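Local coordinates for superantigen-like protein SSL10 (Staphylococcus aureus subsp. aureus, PDB 6LWT) that probably blocks classical complement activation by binding the Fc region of human IgG and probably inhibits plasma clotting by binding prothrombin and a coagulation factor, at residues Tyr122-Lys127 against Asp137-Lys142. Numbering follows the deposited sequence.
Sequences YPYYIK and DYKLRK
Y124, just past the end of edge strand 120-123, reaches L140 and K139 on helix 133-148, part of the packing of helix against mixed sheet in the C-terminal beta-grasp domain of this superantigen-like protein. The contact is small, 127 Å² summed over both sides, and is carried by one aromatic ring. With CG anti to the backbone N (chi1 179°), the Y124 side chain extends toward the helix and spans a backbone separation of 9.1 Å between Y124 CA and L140 CA. L140 CD2 sits over the centre of one ring face in a CH-pi contact, 3.9 Å from the Y124 ring centroid and 11° off the ring normal. This methyl lies almost equally far from CZ, CE1 and CE2 of the ring. L140 CB is aimed neither at segment 122-127 nor from it; the leucine's CG lies opposite its carbonyl carbon (chi1 -77°), and the CD2 branch of the fork comes to the ring. L140 and Y124 both also touch I195 of strand 192-198, so ring and methyl join the apolar layer between helix and sheet. K139 meets the tyrosine with its aliphatic base, the two side chains crossing nearly at a right angle. K139 CB faces the tyrosine, but the straight chain then departs from the ring and carries NZ to salt bridges with E28 and E135; E28 belongs to a strand of the OB-fold domain. On another side of the helix, R141 presents NE and NH1 together to D137 OD1, which lies in the guanidinium plane, 2.8 Å from NE. At the phenol end, Y124 OH rests 3.4 Å from K139 CB.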
loop_
_atom_site.group_PDB
_atom_site.type_symbol
_atom_site.label_atom_id
_atom_site.label_comp_id
_atom_site.label_asym_id
_atom_site.label_seq_id
_atom_site.Cartn_x
_atom_site.Cartn_y
_atom_site.Cartn_z
ATOM N N TYR A 122 -14.736 11.247 7.243
ATOM C CA TYR A 122 -14.451 10.760 8.596
ATOM C C TYR A 122 -12.953 10.490 8.763
ATOM O O TYR A 122 -12.240 10.317 7.763
ATOM C CB TYR A 122 -15.290 9.513 8.908
ATOM C CG TYR A 122 -15.177 8.424 7.886
ATOM C CD1 TYR A 122 -14.186 7.427 7.992
ATOM C CD2 TYR A 122 -16.041 8.384 6.800
ATOM C CE1 TYR A 122 -14.074 6.419 7.033
ATOM C CE2 TYR A 122 -15.942 7.390 5.838
ATOM C CZ TYR A 122 -14.960 6.416 5.949
ATOM O OH TYR A 122 -14.911 5.456 4.952
ATOM N N PRO A 123 -12.455 10.487 10.019
ATOM C CA PRO A 123 -11.039 10.237 10.211
ATOM C C PRO A 123 -10.602 8.822 9.831
ATOM O O PRO A 123 -11.322 7.851 10.057
ATOM C CB PRO A 123 -10.816 10.487 11.718
ATOM C CG PRO A 123 -11.976 11.283 12.170
ATOM C CD PRO A 123 -13.108 10.906 11.273
ATOM N N TYR A 124 -9.424 8.752 9.228
ATOM C CA TYR A 124 -8.792 7.504 8.823
ATOM C C TYR A 124 -7.456 7.474 9.535
ATOM O O TYR A 124 -6.642 8.363 9.330
ATOM C CB TYR A 124 -8.573 7.466 7.314
ATOM C CG TYR A 124 -7.894 6.198 6.894
ATOM C CD1 TYR A 124 -8.610 5.008 6.787
ATOM C CD2 TYR A 124 -6.508 6.167 6.689
ATOM C CE1 TYR A 124 -7.977 3.818 6.439
ATOM C CE2 TYR A 124 -5.862 4.988 6.357
ATOM C CZ TYR A 124 -6.596 3.818 6.223
ATOM O OH TYR A 124 -5.941 2.647 5.887
ATOM N N TYR A 125 -7.254 6.479 10.400
ATOM C CA TYR A 125 -6.135 6.492 11.328
ATOM C C TYR A 125 -4.921 5.767 10.761
ATOM O O TYR A 125 -5.054 4.718 10.134
ATOM C CB TYR A 125 -6.553 5.894 12.686
ATOM C CG TYR A 125 -7.663 6.681 13.329
ATOM C CD1 TYR A 125 -7.404 7.896 13.958
ATOM C CD2 TYR A 125 -8.982 6.229 13.281
ATOM C CE1 TYR A 125 -8.429 8.636 14.533
ATOM C CE2 TYR A 125 -10.015 6.960 13.852
ATOM C CZ TYR A 125 -9.732 8.159 14.475
ATOM O OH TYR A 125 -10.750 8.893 15.021
ATOM N N ILE A 126 -3.758 6.378 10.958
ATOM C CA ILE A 126 -2.468 5.821 10.593
ATOM C C ILE A 126 -1.558 5.895 11.829
ATOM O O ILE A 126 -1.254 7.002 12.307
ATOM C CB ILE A 126 -1.843 6.609 9.435
ATOM C CG1 ILE A 126 -2.747 6.519 8.200
ATOM C CG2 ILE A 126 -0.469 6.056 9.112
ATOM C CD1 ILE A 126 -2.362 7.448 7.092
ATOM N N LYS A 127 -1.112 4.732 12.308
ATOM C CA LYS A 127 -0.354 4.634 13.578
ATOM C C LYS A 127 1.140 4.937 13.381
ATOM O O LYS A 127 1.779 5.510 14.261
ATOM C CB LYS A 127 -0.476 3.250 14.248
ATOM C CG LYS A 127 -1.779 2.483 14.088
ATOM C CD LYS A 127 -2.980 3.140 14.747
ATOM C CE LYS A 127 -4.263 2.679 14.067
ATOM N NZ LYS A 127 -5.450 2.840 14.939
ATOM N N ASP A 137 -2.034 2.501 -0.078
ATOM C CA ASP A 137 -2.858 2.010 -1.183
ATOM C C ASP A 137 -3.616 0.747 -0.788
ATOM O O ASP A 137 -4.848 0.692 -0.900
ATOM C CB ASP A 137 -1.988 1.744 -2.411
ATOM C CG ASP A 137 -2.733 1.045 -3.531
ATOM O OD1 ASP A 137 -3.612 1.674 -4.172
ATOM O OD2 ASP A 137 -2.427 -0.147 -3.789
ATOM N N TYR A 138 -2.878 -0.245 -0.321
ATOM C CA TYR A 138 -3.474 -1.529 0.041
ATOM C C TYR A 138 -4.546 -1.405 1.117
ATOM O O TYR A 138 -5.652 -1.927 0.958
ATOM C CB TYR A 138 -2.413 -2.526 0.497
ATOM C CG TYR A 138 -2.955 -3.935 0.586
ATOM C CD1 TYR A 138 -3.668 -4.369 1.709
ATOM C CD2 TYR A 138 -2.772 -4.830 -0.461
ATOM C CE1 TYR A 138 -4.175 -5.654 1.775
ATOM C CE2 TYR A 138 -3.279 -6.118 -0.403
ATOM C CZ TYR A 138 -3.964 -6.523 0.709
ATOM O OH TYR A 138 -4.455 -7.806 0.750
ATOM N N LYS A 139 -4.211 -0.741 2.214
ATOM C CA LYS A 139 -5.138 -0.650 3.322
ATOM C C LYS A 139 -6.361 0.208 2.983
ATOM O O LYS A 139 -7.455 -0.099 3.443
ATOM C CB LYS A 139 -4.460 -0.123 4.568
ATOM C CG LYS A 139 -3.540 -1.148 5.190
ATOM C CD LYS A 139 -2.931 -0.606 6.459
ATOM C CE LYS A 139 -2.267 -1.728 7.228
ATOM N NZ LYS A 139 -1.733 -1.215 8.510
ATOM N N LEU A 140 -6.167 1.271 2.200
ATOM C CA LEU A 140 -7.305 2.057 1.719
ATOM C C LEU A 140 -8.237 1.195 0.845
ATOM O O LEU A 140 -9.464 1.239 1.018
ATOM C CB LEU A 140 -6.853 3.312 0.975
ATOM C CG LEU A 140 -6.379 4.463 1.873
ATOM C CD1 LEU A 140 -5.678 5.548 1.063
ATOM C CD2 LEU A 140 -7.564 5.033 2.653
ATOM N N ARG A 141 -7.676 0.390 -0.057
ATOM C CA ARG A 141 -8.533 -0.449 -0.887
ATOM C C ARG A 141 -9.256 -1.514 -0.093
ATOM O O ARG A 141 -10.453 -1.736 -0.316
ATOM C CB ARG A 141 -7.790 -1.059 -2.070
ATOM C CG ARG A 141 -7.255 0.018 -2.988
ATOM C CD ARG A 141 -6.916 -0.528 -4.356
ATOM N NE ARG A 141 -5.856 0.255 -5.025
ATOM C CZ ARG A 141 -5.656 0.292 -6.341
ATOM N NH1 ARG A 141 -4.633 0.988 -6.814
ATOM N NH2 ARG A 141 -6.448 -0.376 -7.189
ATOM N N LYS A 142 -8.564 -2.140 0.846
ATOM C CA LYS A 142 -9.207 -3.132 1.718
ATOM C C LYS A 142 -10.361 -2.531 2.511
ATOM O O LYS A 142 -11.438 -3.149 2.624
ATOM C CB LYS A 142 -8.199 -3.772 2.665
ATOM C CG LYS A 142 -8.738 -5.013 3.378
ATOM C CD LYS A 142 -7.663 -5.650 4.248
ATOM C CE LYS A 142 -7.493 -4.882 5.550
ATOM N NZ LYS A 142 -6.672 -5.620 6.555
#